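Local coordinates for hypothetical protein (Exiguobacterium sibiricum, PDB 2HKV) that is of unknown function but binds a nickel ion through three histidines and probably belongs to the DinB family of metal-binding four-helix-bundle proteins, at residues V15-R18 and T19-L23; D134-L138 and L139-I143; G39-S42 and V43-A47; Q88-Q91 and Y92-D95; M2-W5 and Q6-L9. One frame throughout, in Å; residues are numbered along the deposited sequence.

Interaction 1: residues V15-R18 and T19-L23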
# COMPACT_ATOMS: atom_id res chain seq x y z
N VAL A 15 3.41 -4.83 -10.61
CA VAL A 15 1.98 -5.12 -10.51
C VAL A 15 1.24 -3.85 -10.20
O VAL A 15 0.20 -3.57 -10.79
CB VAL A 15 1.61 -6.14 -9.36
CG1 VAL A 15 0.10 -6.18 -9.13
CG2 VAL A 15 2.17 -7.58 -9.60
N GLY A 16 1.73 -3.14 -9.18
CA GLY A 16 1.18 -1.84 -8.81
C GLY A 16 1.03 -0.91 -9.98
O GLY A 16 0.00 -0.27 -10.16
N VAL A 17 2.05 -0.83 -10.81
CA VAL A 17 2.04 0.08 -11.93
C VAL A 17 1.10 -0.41 -13.03
O VAL A 17 0.31 0.36 -13.55
CB VAL A 17 3.46 0.26 -12.50
CG1 VAL A 17 3.43 0.98 -13.88
CG2 VAL A 17 4.34 1.01 -11.49
N ARG A 18 1.15 -1.70 -13.36
CA ARG A 18 0.26 -2.16 -14.43
C ARG A 18 -1.23 -2.08 -14.07
O ARG A 18 -2.06 -1.70 -14.92
CB ARG A 18 0.60 -3.54 -14.87
CG ARG A 18 1.97 -3.56 -15.53
CD ARG A 18 2.29 -4.88 -16.15
NE ARG A 18 2.18 -5.93 -15.17
CZ ARG A 18 3.18 -6.43 -14.44
NH1 ARG A 18 4.45 -5.98 -14.57
NH2 ARG A 18 2.88 -7.41 -13.57
N THR A 19 -1.57 -2.43 -12.84
CA THR A 19 -2.95 -2.27 -12.37
C THR A 19 -3.36 -0.82 -12.29
O THR A 19 -4.47 -0.50 -12.67
CB THR A 19 -3.21 -2.99 -11.05
OG1 THR A 19 -2.29 -2.53 -10.04
CG2 THR A 19 -3.10 -4.56 -11.25
N THR A 20 -2.49 0.09 -11.87
CA THR A 20 -2.82 1.50 -11.89
C THR A 20 -3.09 2.01 -13.29
O THR A 20 -4.06 2.78 -13.49
CB THR A 20 -1.74 2.36 -11.20
OG1 THR A 20 -1.62 1.93 -9.85
CG2 THR A 20 -2.08 3.87 -11.22
N ARG A 21 -2.27 1.57 -14.25
CA ARG A 21 -2.44 1.95 -15.65
C ARG A 21 -3.84 1.52 -16.10
O ARG A 21 -4.55 2.28 -16.74
CB ARG A 21 -1.33 1.32 -16.51
CG ARG A 21 -1.15 1.96 -17.83
CD ARG A 21 -0.23 1.11 -18.73
NE ARG A 21 1.11 1.02 -18.16
CZ ARG A 21 1.83 -0.10 -18.03
NH1 ARG A 21 1.37 -1.28 -18.45
NH2 ARG A 21 3.04 -0.03 -17.49
N ASP A 22 -4.25 0.30 -15.74
CA ASP A 22 -5.56 -0.20 -16.15
C ASP A 22 -6.66 0.64 -15.53
O ASP A 22 -7.65 0.98 -16.21
CB ASP A 22 -5.74 -1.65 -15.74
CG ASP A 22 -4.83 -2.60 -16.52
OD1 ASP A 22 -4.46 -2.27 -17.69
OD2 ASP A 22 -4.49 -3.68 -15.95
N LEU A 23 -6.49 1.00 -14.25
CA LEU A 23 -7.53 1.80 -13.58
C LEU A 23 -7.69 3.16 -14.24
O LEU A 23 -8.81 3.58 -14.47
CB LEU A 23 -7.24 1.99 -12.07
CG LEU A 23 -7.43 0.79 -11.13
CD1 LEU A 23 -6.94 1.16 -9.70
CD2 LEU A 23 -8.90 0.36 -11.06
O HOH W 1 -1.53 -2.33 -17.68
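Two threonine torsions fold hydroxyls back onto the helix that carries them: Thr19 holds OG1 between its backbone N and carbonyl carbon (chi1 57°), while Thr20 has OG1 beside N and opposite the carbonyl carbon (chi1 -60°). Each hydroxyl donates to the carbonyl four residues earlier, Thr19 OG1 to Val15 O at 2.8 Å and Thr20 OG1 to Gly16 O at 2.7 Å. Because the amide of the same threonine also donates to that oxygen, Val15 O and Gly16 O each take two bonds, and in both cases N and OG1 arrive from opposite faces of the carbonyl plane. Thr19 OG1 is further bonded to Arg129 of helix 114-138. A valine at Thr19 would probably leave Val15 O with its amide bond alone and deprive Arg129 of a partner. Elsewhere on the helix, the Arg21 guanidinium lies with one face over Arg18 CA, and its NH2 is 3.8 Å from Val17 CG1; its NE forms a salt bridge with Asp87. Water 1 receives a weak bond from Arg21 NH1 and donates to Arg18 O and Asp22 OD1. Threonine hydroxyls bonded to i-4 carbonyls are a familiar feature of helices, here in the DinB helical bundle.

Interaction 2: residues D134-L138 and L139-I143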
# COMPACT_ATOMS: atom_id res chain seq x y z
N ASP A 134 -11.07 2.94 -4.44
CA ASP A 134 -12.23 3.32 -3.62
C ASP A 134 -13.05 4.43 -4.30
O ASP A 134 -14.27 4.38 -4.28
CB ASP A 134 -11.82 3.83 -2.25
CG ASP A 134 -11.29 2.74 -1.35
OD1 ASP A 134 -11.50 1.53 -1.64
OD2 ASP A 134 -10.67 3.14 -0.30
N TYR A 135 -12.38 5.40 -4.90
CA TYR A 135 -13.08 6.46 -5.59
C TYR A 135 -13.92 5.90 -6.74
O TYR A 135 -15.08 6.30 -6.91
CB TYR A 135 -12.11 7.45 -6.23
CG TYR A 135 -11.52 8.50 -5.32
CD1 TYR A 135 -11.55 8.38 -3.94
CD2 TYR A 135 -10.90 9.62 -5.87
CE1 TYR A 135 -10.95 9.33 -3.13
CE2 TYR A 135 -10.34 10.59 -5.07
CZ TYR A 135 -10.37 10.45 -3.70
OH TYR A 135 -9.79 11.42 -2.91
N LEU A 136 -13.31 5.06 -7.58
CA LEU A 136 -14.02 4.55 -8.75
C LEU A 136 -15.18 3.68 -8.29
O LEU A 136 -16.26 3.79 -8.81
CB LEU A 136 -13.06 3.80 -9.71
CG LEU A 136 -12.00 4.67 -10.41
CD1 LEU A 136 -11.22 3.82 -11.47
CD2 LEU A 136 -12.49 5.97 -11.00
N ASN A 137 -14.98 2.87 -7.26
CA ASN A 137 -16.08 2.07 -6.71
C ASN A 137 -17.18 2.93 -6.06
O ASN A 137 -18.37 2.62 -6.19
CB ASN A 137 -15.55 1.06 -5.71
CG ASN A 137 -14.92 -0.16 -6.38
OD1 ASN A 137 -15.33 -0.57 -7.47
ND2 ASN A 137 -13.92 -0.72 -5.73
N LEU A 138 -16.80 4.01 -5.39
CA LEU A 138 -17.78 5.02 -4.93
C LEU A 138 -18.61 5.59 -6.10
O LEU A 138 -19.78 5.92 -5.94
CB LEU A 138 -17.09 6.18 -4.24
CG LEU A 138 -16.71 5.94 -2.76
CD1 LEU A 138 -15.71 6.98 -2.23
CD2 LEU A 138 -17.90 5.92 -1.91
N LEU A 139 -18.00 5.65 -7.28
CA LEU A 139 -18.66 6.17 -8.46
C LEU A 139 -19.40 5.08 -9.25
O LEU A 139 -19.81 5.32 -10.37
CB LEU A 139 -17.64 6.92 -9.34
CG LEU A 139 -17.10 8.24 -8.76
CD1 LEU A 139 -15.86 8.77 -9.55
CD2 LEU A 139 -18.18 9.31 -8.69
N GLY A 140 -19.55 3.89 -8.69
CA GLY A 140 -20.33 2.82 -9.33
C GLY A 140 -19.61 2.01 -10.39
O GLY A 140 -20.24 1.29 -11.13
N TYR A 141 -18.29 2.04 -10.44
CA TYR A 141 -17.59 1.29 -11.46
C TYR A 141 -17.52 -0.23 -11.15
O TYR A 141 -17.22 -1.03 -12.03
CB TYR A 141 -16.15 1.79 -11.61
CG TYR A 141 -15.95 3.10 -12.34
CD1 TYR A 141 -16.53 4.29 -11.91
CD2 TYR A 141 -15.11 3.16 -13.45
CE1 TYR A 141 -16.32 5.50 -12.59
CE2 TYR A 141 -14.87 4.35 -14.13
CZ TYR A 141 -15.47 5.52 -13.69
OH TYR A 141 -15.23 6.70 -14.36
N ASP A 142 -17.70 -0.63 -9.89
CA ASP A 142 -17.75 -2.05 -9.54
C ASP A 142 -16.53 -2.80 -10.11
O ASP A 142 -16.66 -3.79 -10.85
CB ASP A 142 -19.08 -2.65 -10.07
CG ASP A 142 -19.32 -4.09 -9.61
OD1 ASP A 142 -18.50 -4.65 -8.85
OD2 ASP A 142 -20.37 -4.66 -10.02
N ILE A 143 -15.34 -2.34 -9.75
CA ILE A 143 -14.11 -2.86 -10.39
C ILE A 143 -13.80 -4.33 -10.09
O ILE A 143 -13.80 -4.76 -8.93
CB ILE A 143 -12.90 -1.94 -10.08
CG1 ILE A 143 -13.08 -0.64 -10.91
CG2 ILE A 143 -11.51 -2.65 -10.34
CD1 ILE A 143 -12.71 0.55 -10.19
O HOH W 2 -19.06 0.16 -7.38
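Leu136 meets the chain that follows its helix with two parts of its side chain. Its CD2 methyl sits over one face of the Tyr141 ring, 4.1 Å from the centroid and 14° off the normal, a CH-pi contact. Its CB lies only 3.3 Å from Ile143 CD1, tighter than ordinary van der Waals contact, so the leucine touches both the ring and the isoleucine methyl, with different atoms. The Tyr141 hydroxyl is bonded in turn to Asp31 and to the backbone N of Gln28, which ties the ring to the chain beyond helix 4-26. The backbone beneath is a Schellman motif ending helix 114-138: Tyr141 N donates to Leu136 O at 3.1 Å and Gly140 N to Asn137 O at 3.0 Å, with Gly140 as the C-prime residue. Its positive phi would press a CB against the preceding carbonyl oxygen, which calls for glycine. Leu139, the first residue to leave helical angles, packs CG over Tyr135 O at 3.4 Å, and its side chain also touches Lys34 and Val43. Asn137 extends the turn further. With CG opposite the carbonyl carbon (chi1 -78°), its amide swings back to the departing chain, where OD1 accepts from Ile143 N at 2.9 Å, in the carbonyl plane and nearly straight at 168°. Water 2 bridges the helix end and the loop, donating to Asn137 O and accepting from Asp142 N.

Interaction 3: residues G39-S42 and V43-A47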
# COMPACT_ATOMS: atom_id res chain seq x y z
N GLY A 39 -13.58 16.92 0.92
CA GLY A 39 -12.36 17.29 1.63
C GLY A 39 -11.06 16.81 1.02
O GLY A 39 -9.98 17.33 1.34
N LYS A 40 -11.14 15.81 0.15
CA LYS A 40 -9.94 15.18 -0.37
C LYS A 40 -9.73 15.42 -1.87
O LYS A 40 -10.57 16.03 -2.52
CB LYS A 40 -9.98 13.68 -0.04
CG LYS A 40 -10.16 13.40 1.46
CD LYS A 40 -9.14 14.19 2.32
CE LYS A 40 -8.82 13.52 3.65
NZ LYS A 40 -8.13 14.45 4.61
N ARG A 41 -8.59 14.94 -2.38
CA ARG A 41 -8.20 15.11 -3.78
C ARG A 41 -9.35 14.64 -4.71
O ARG A 41 -10.09 13.72 -4.38
CB ARG A 41 -6.95 14.30 -4.07
CG ARG A 41 -5.60 14.97 -3.83
CD ARG A 41 -4.54 13.95 -3.84
NE ARG A 41 -3.21 14.51 -4.01
CZ ARG A 41 -2.31 14.57 -3.03
NH1 ARG A 41 -2.59 14.06 -1.84
NH2 ARG A 41 -1.13 15.14 -3.23
N SER A 42 -9.49 15.28 -5.85
CA SER A 42 -10.35 14.78 -6.90
C SER A 42 -9.76 13.50 -7.56
O SER A 42 -8.62 13.15 -7.30
CB SER A 42 -10.56 15.85 -7.96
OG SER A 42 -9.38 16.01 -8.73
N VAL A 43 -10.55 12.80 -8.39
CA VAL A 43 -10.09 11.67 -9.17
C VAL A 43 -8.85 12.05 -9.96
O VAL A 43 -7.83 11.33 -9.96
CB VAL A 43 -11.19 11.20 -10.18
CG1 VAL A 43 -10.64 10.23 -11.14
CG2 VAL A 43 -12.36 10.62 -9.45
N TYR A 44 -8.92 13.19 -10.66
CA TYR A 44 -7.80 13.56 -11.49
C TYR A 44 -6.57 13.84 -10.61
O TYR A 44 -5.47 13.47 -10.97
CB TYR A 44 -8.13 14.77 -12.37
CG TYR A 44 -6.93 15.45 -12.98
CD1 TYR A 44 -6.27 14.92 -14.07
CD2 TYR A 44 -6.46 16.66 -12.47
CE1 TYR A 44 -5.18 15.55 -14.62
CE2 TYR A 44 -5.37 17.31 -13.01
CZ TYR A 44 -4.74 16.77 -14.09
OH TYR A 44 -3.66 17.43 -14.64
N GLU A 45 -6.76 14.52 -9.49
CA GLU A 45 -5.62 14.86 -8.64
C GLU A 45 -4.95 13.62 -7.99
O GLU A 45 -3.75 13.57 -7.88
CB GLU A 45 -6.03 15.88 -7.57
CG GLU A 45 -6.35 17.27 -8.09
CD GLU A 45 -7.08 18.16 -7.06
OE1 GLU A 45 -7.46 17.69 -5.96
OE2 GLU A 45 -7.32 19.36 -7.36
N VAL A 46 -5.75 12.62 -7.60
CA VAL A 46 -5.20 11.32 -7.17
C VAL A 46 -4.38 10.68 -8.28
O VAL A 46 -3.28 10.21 -8.05
CB VAL A 46 -6.28 10.36 -6.71
CG1 VAL A 46 -5.64 9.06 -6.13
CG2 VAL A 46 -7.06 10.97 -5.58
N ALA A 47 -4.97 10.64 -9.48
CA ALA A 47 -4.30 10.09 -10.64
C ALA A 47 -2.98 10.73 -10.98
O ALA A 47 -2.04 10.02 -11.27
CB ALA A 47 -5.24 10.07 -11.88
O HOH W 3 -2.22 16.03 -6.32
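This is a local helix-capping contact, a capping box at the start of helix 43-61, where the chain coming from helix 4-26 turns into the next helix of the bundle. Ser42 is the N-cap. Its OG, placed between backbone N and carbonyl carbon by a chi1 of 73°, accepts from Glu45 N at 3.1 Å with an N-H...O angle of 162°. The reciprocal bond runs from Ser42 N to Glu45 OE1 at 3.2 Å, the amide reaching that oxygen from above the carboxylate plane. Together the pair satisfies one amide of the first helical turn and one before it, and the helix proper begins with Val46 N donating to Ser42 O at 2.9 Å. The other carboxylate oxygen, Glu45 OE2, forms a salt bridge with Arg35, a second partner that probably helps to fix the acid in its capping pose. Arg41 crosses Glu45 at a slant: its CB touches Val46 CG2 at 3.7 Å and its CG meets Glu45 CB at 3.9 Å. The Arg41 side chain is also about 5 Å from the nickel ion held by His49, His124 and His128. At its far end water 3 lies in the guanidinium plane, accepting from Arg41 NE at 2.9 Å and donating to Glu45 O.

Interaction 4: residues Q88-Q91 and Y92-D95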
# COMPACT_ATOMS: atom_id res chain seq x y z
N GLN A 88 6.91 6.77 -17.49
CA GLN A 88 8.14 7.49 -17.27
C GLN A 88 8.64 7.36 -15.84
O GLN A 88 9.82 7.11 -15.61
CB GLN A 88 7.90 8.95 -17.59
CG GLN A 88 9.05 9.86 -17.38
CD GLN A 88 8.74 11.29 -17.87
OE1 GLN A 88 8.02 11.49 -18.88
NE2 GLN A 88 9.26 12.29 -17.15
N SER A 89 7.72 7.54 -14.87
CA SER A 89 8.04 7.37 -13.44
C SER A 89 8.50 5.94 -13.13
O SER A 89 9.45 5.73 -12.40
CB SER A 89 6.84 7.75 -12.56
OG SER A 89 6.48 9.09 -12.84
N TRP A 90 7.83 4.97 -13.72
CA TRP A 90 8.17 3.55 -13.49
C TRP A 90 9.59 3.25 -14.05
O TRP A 90 10.35 2.50 -13.46
CB TRP A 90 7.08 2.68 -14.13
CG TRP A 90 7.32 1.26 -14.25
CD1 TRP A 90 7.07 0.53 -15.36
CD2 TRP A 90 7.81 0.34 -13.26
NE1 TRP A 90 7.37 -0.77 -15.15
CE2 TRP A 90 7.84 -0.93 -13.87
CE3 TRP A 90 8.24 0.45 -11.93
CZ2 TRP A 90 8.28 -2.07 -13.21
CZ3 TRP A 90 8.68 -0.71 -11.26
CH2 TRP A 90 8.70 -1.95 -11.92
N GLN A 91 9.93 3.86 -15.18
CA GLN A 91 11.27 3.68 -15.77
C GLN A 91 12.34 4.29 -14.86
O GLN A 91 13.42 3.73 -14.68
CB GLN A 91 11.33 4.33 -17.16
CG GLN A 91 12.61 3.99 -17.90
CD GLN A 91 12.76 2.49 -18.08
OE1 GLN A 91 11.88 1.83 -18.66
NE2 GLN A 91 13.85 1.93 -17.55
N TYR A 92 12.03 5.45 -14.29
CA TYR A 92 12.95 6.14 -13.43
C TYR A 92 13.22 5.26 -12.21
O TYR A 92 14.40 5.08 -11.80
CB TYR A 92 12.33 7.46 -12.97
CG TYR A 92 13.26 8.36 -12.20
CD1 TYR A 92 13.45 8.15 -10.84
CD2 TYR A 92 13.94 9.40 -12.81
CE1 TYR A 92 14.29 8.96 -10.10
CE2 TYR A 92 14.78 10.23 -12.07
CZ TYR A 92 14.95 10.00 -10.71
OH TYR A 92 15.78 10.79 -9.96
N TYR A 93 12.14 4.75 -11.65
CA TYR A 93 12.21 3.86 -10.50
C TYR A 93 13.05 2.61 -10.83
O TYR A 93 13.90 2.20 -10.05
CB TYR A 93 10.81 3.48 -10.03
CG TYR A 93 10.75 2.61 -8.75
CD1 TYR A 93 10.77 1.21 -8.82
CD2 TYR A 93 10.68 3.19 -7.48
CE1 TYR A 93 10.69 0.43 -7.68
CE2 TYR A 93 10.61 2.41 -6.32
CZ TYR A 93 10.63 1.03 -6.44
OH TYR A 93 10.59 0.26 -5.30
N GLN A 94 12.78 2.00 -11.97
CA GLN A 94 13.50 0.77 -12.32
C GLN A 94 14.98 1.03 -12.44
O GLN A 94 15.81 0.20 -12.05
CB GLN A 94 12.99 0.19 -13.63
CG GLN A 94 11.64 -0.43 -13.53
CD GLN A 94 11.20 -0.97 -14.86
OE1 GLN A 94 10.39 -0.35 -15.57
NE2 GLN A 94 11.78 -2.09 -15.25
N ASP A 95 15.34 2.19 -12.97
CA ASP A 95 16.75 2.49 -13.12
C ASP A 95 17.44 2.68 -11.76
O ASP A 95 18.56 2.23 -11.56
CB ASP A 95 16.91 3.76 -13.93
CG ASP A 95 16.43 3.61 -15.38
OD1 ASP A 95 16.14 2.46 -15.83
OD2 ASP A 95 16.37 4.66 -16.07
O HOH W 4 9.57 0.13 -18.20
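Gln94 lays its side chain across one face of the Trp90 indole, an i to i+4 contact along helix 82-98 of the DinB helical bundle. Two parts of the glutamine do the covering. Its CG sits above the six-membered ring, 3.5 Å from the centroid and 5° off the normal, a CH-pi contact. The amide continues over the ring system, stacked at 24° to the indole plane, with Gln94 OE1 3.1 Å from Trp90 CE2. That oxygen is also near Trp90 NE1, but it lies over the face, where the N-H cannot point at it, so this approach is not a hydrogen bond. The tryptophan reaches under the glutamine because its CG is opposite the backbone N, whereas Gln94 has CG opposite the carbonyl carbon and then extends. The indole also meets the aromatic ring three residues on: Trp90 CZ3 is 3.7 Å from Tyr93 CD1. It packs on Asp10 and Val13 of helix 4-26 as well, and the Tyr93 hydroxyl bonds to Leu118 O. An alanine in place of Trp90 is likely to open a gap beside Val13 and leave the Gln94 side chain without the surface it rests on. Nearer solvent, the Gln91 chain bends at chi2 and comes back along the helix. Water 4 donates to both Gln91 OE1 and Gln94 OE1, linking the two amides. On its other branch, Gln91 NE2 donates to Asp95 OD1 at 2.9 Å, reaching the syn side of the carboxylate from 34° out of its plane.

Interaction 5: residues M2-W5 and Q6-L9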
# COMPACT_ATOMS: atom_id res chain seq x y z
N MSE A 2 20.08 -9.30 -10.28
CA MSE A 2 19.57 -8.46 -9.23
C MSE A 2 19.38 -9.30 -8.00
O MSE A 2 19.26 -10.51 -8.07
CB MSE A 2 18.22 -7.86 -9.64
CG MSE A 2 17.31 -8.89 -10.15
SE MSE A 2 15.55 -8.23 -10.79
CE MSE A 2 14.63 -10.05 -10.91
N THR A 3 19.35 -8.67 -6.85
CA THR A 3 19.14 -9.39 -5.60
C THR A 3 17.71 -9.83 -5.42
O THR A 3 16.78 -9.38 -6.14
CB THR A 3 19.48 -8.44 -4.42
OG1 THR A 3 18.57 -7.37 -4.44
CG2 THR A 3 20.94 -7.89 -4.52
N ASP A 4 17.49 -10.67 -4.42
CA ASP A 4 16.15 -11.13 -4.14
C ASP A 4 15.19 -9.97 -3.77
O ASP A 4 14.02 -9.97 -4.20
CB ASP A 4 16.18 -12.23 -3.07
CG ASP A 4 16.36 -13.63 -3.70
OD1 ASP A 4 17.06 -13.72 -4.73
OD2 ASP A 4 15.77 -14.62 -3.18
N TRP A 5 15.67 -8.97 -3.04
CA TRP A 5 14.82 -7.80 -2.75
C TRP A 5 14.56 -6.96 -4.00
O TRP A 5 13.46 -6.46 -4.18
CB TRP A 5 15.38 -6.93 -1.61
CG TRP A 5 16.65 -6.16 -1.91
CD1 TRP A 5 17.93 -6.55 -1.68
CD2 TRP A 5 16.73 -4.85 -2.45
NE1 TRP A 5 18.83 -5.59 -2.10
CE2 TRP A 5 18.10 -4.51 -2.54
CE3 TRP A 5 15.77 -3.91 -2.86
CZ2 TRP A 5 18.54 -3.26 -3.03
CZ3 TRP A 5 16.20 -2.70 -3.36
CH2 TRP A 5 17.58 -2.37 -3.43
N GLN A 6 15.56 -6.79 -4.89
CA GLN A 6 15.32 -6.06 -6.13
C GLN A 6 14.31 -6.77 -7.01
O GLN A 6 13.45 -6.13 -7.64
CB GLN A 6 16.60 -5.87 -6.93
CG GLN A 6 17.59 -4.87 -6.27
CD GLN A 6 19.03 -4.96 -6.73
OE1 GLN A 6 19.54 -5.98 -7.14
NE2 GLN A 6 19.71 -3.84 -6.58
N GLN A 7 14.42 -8.11 -7.06
CA GLN A 7 13.45 -8.94 -7.79
C GLN A 7 12.04 -8.75 -7.24
O GLN A 7 11.08 -8.62 -8.01
CB GLN A 7 13.85 -10.40 -7.65
CG GLN A 7 12.87 -11.34 -8.26
CD GLN A 7 13.30 -12.85 -8.14
OE1 GLN A 7 13.72 -13.36 -7.07
NE2 GLN A 7 13.20 -13.55 -9.27
N ALA A 8 11.93 -8.72 -5.92
CA ALA A 8 10.63 -8.58 -5.22
C ALA A 8 10.01 -7.22 -5.53
O ALA A 8 8.83 -7.10 -5.85
CB ALA A 8 10.85 -8.69 -3.80
N LEU A 9 10.84 -6.18 -5.44
CA LEU A 9 10.35 -4.86 -5.76
C LEU A 9 9.93 -4.74 -7.22
O LEU A 9 8.89 -4.16 -7.48
CB LEU A 9 11.32 -3.75 -5.36
CG LEU A 9 11.40 -3.37 -3.88
CD1 LEU A 9 12.64 -2.46 -3.60
CD2 LEU A 9 10.07 -2.77 -3.40
O HOH W 5 12.52 -12.15 -4.94
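Gln6 OE1 is gripped by two donors of Thr3: the backbone N at 2.7 Å, with a nearly straight N-H...O angle of 168°, and more weakly the hydroxyl OG1. In return Thr3 OG1 accepts from Gln6 N at 3.1 Å, which completes a capping box with Thr3 as the N-cap of helix 4-26. A chi1 of 64° puts the threonine hydroxyl between backbone N and carbonyl carbon, facing the first turn. The Gln6 chain that carries the amide to Thr3 also covers Trp5 in the conformer given, one of two, so this part of the contact is less certain: its CG stands over the six-membered ring, 3.6 Å from the centroid and 5° off the normal, a CH-pi contact. Leu9 approaches the same indole conformer differently, its CD1 lying at the edge in the ring plane, 3.5 Å from Trp5 CE3. Selenomethionine Met2 crosses Gln7 at about a right angle, with CE 3.4 Å from Gln7 CB. Water 5 donates to Asp4 O and to Gln7 OE1, bridging backbone and side chain on another side of the turn. Beyond the segments, Trp5 packs on Leu97 and Leu118, and Thr115 of the second subunit also touches it. The capping glutamine is uncharged, unlike the glutamate often found in such boxes, so the reciprocal bond to Thr3 N is made by a neutral amide oxygen, and the same side chain places its CG over the Trp5 face.

In the fold
Along the chain the order is interaction 5, 1, 3, 4, 2. Interactions 5 and 1 share helix 4-26, their centres 20 Å apart; interaction 3 starts helix 43-61, interaction 4 lies on helix 82-98 and interaction 2 ends helix 114-138. Direct contacts join several: Val17 packs on Trp90 (1 with 4), Leu23 on Ile143 (1 with 2), Leu9 on Tyr93 (5 with 4), and Tyr135 OH probably hydrogen-bonds to Arg41 O (2 with 3). Interactions 2 and 5, with centres about 33 Å apart, both touch the second subunit. Thus local capping and within-helix contacts recur on four helices of one bundle, two of which supply the nickel-binding histidines.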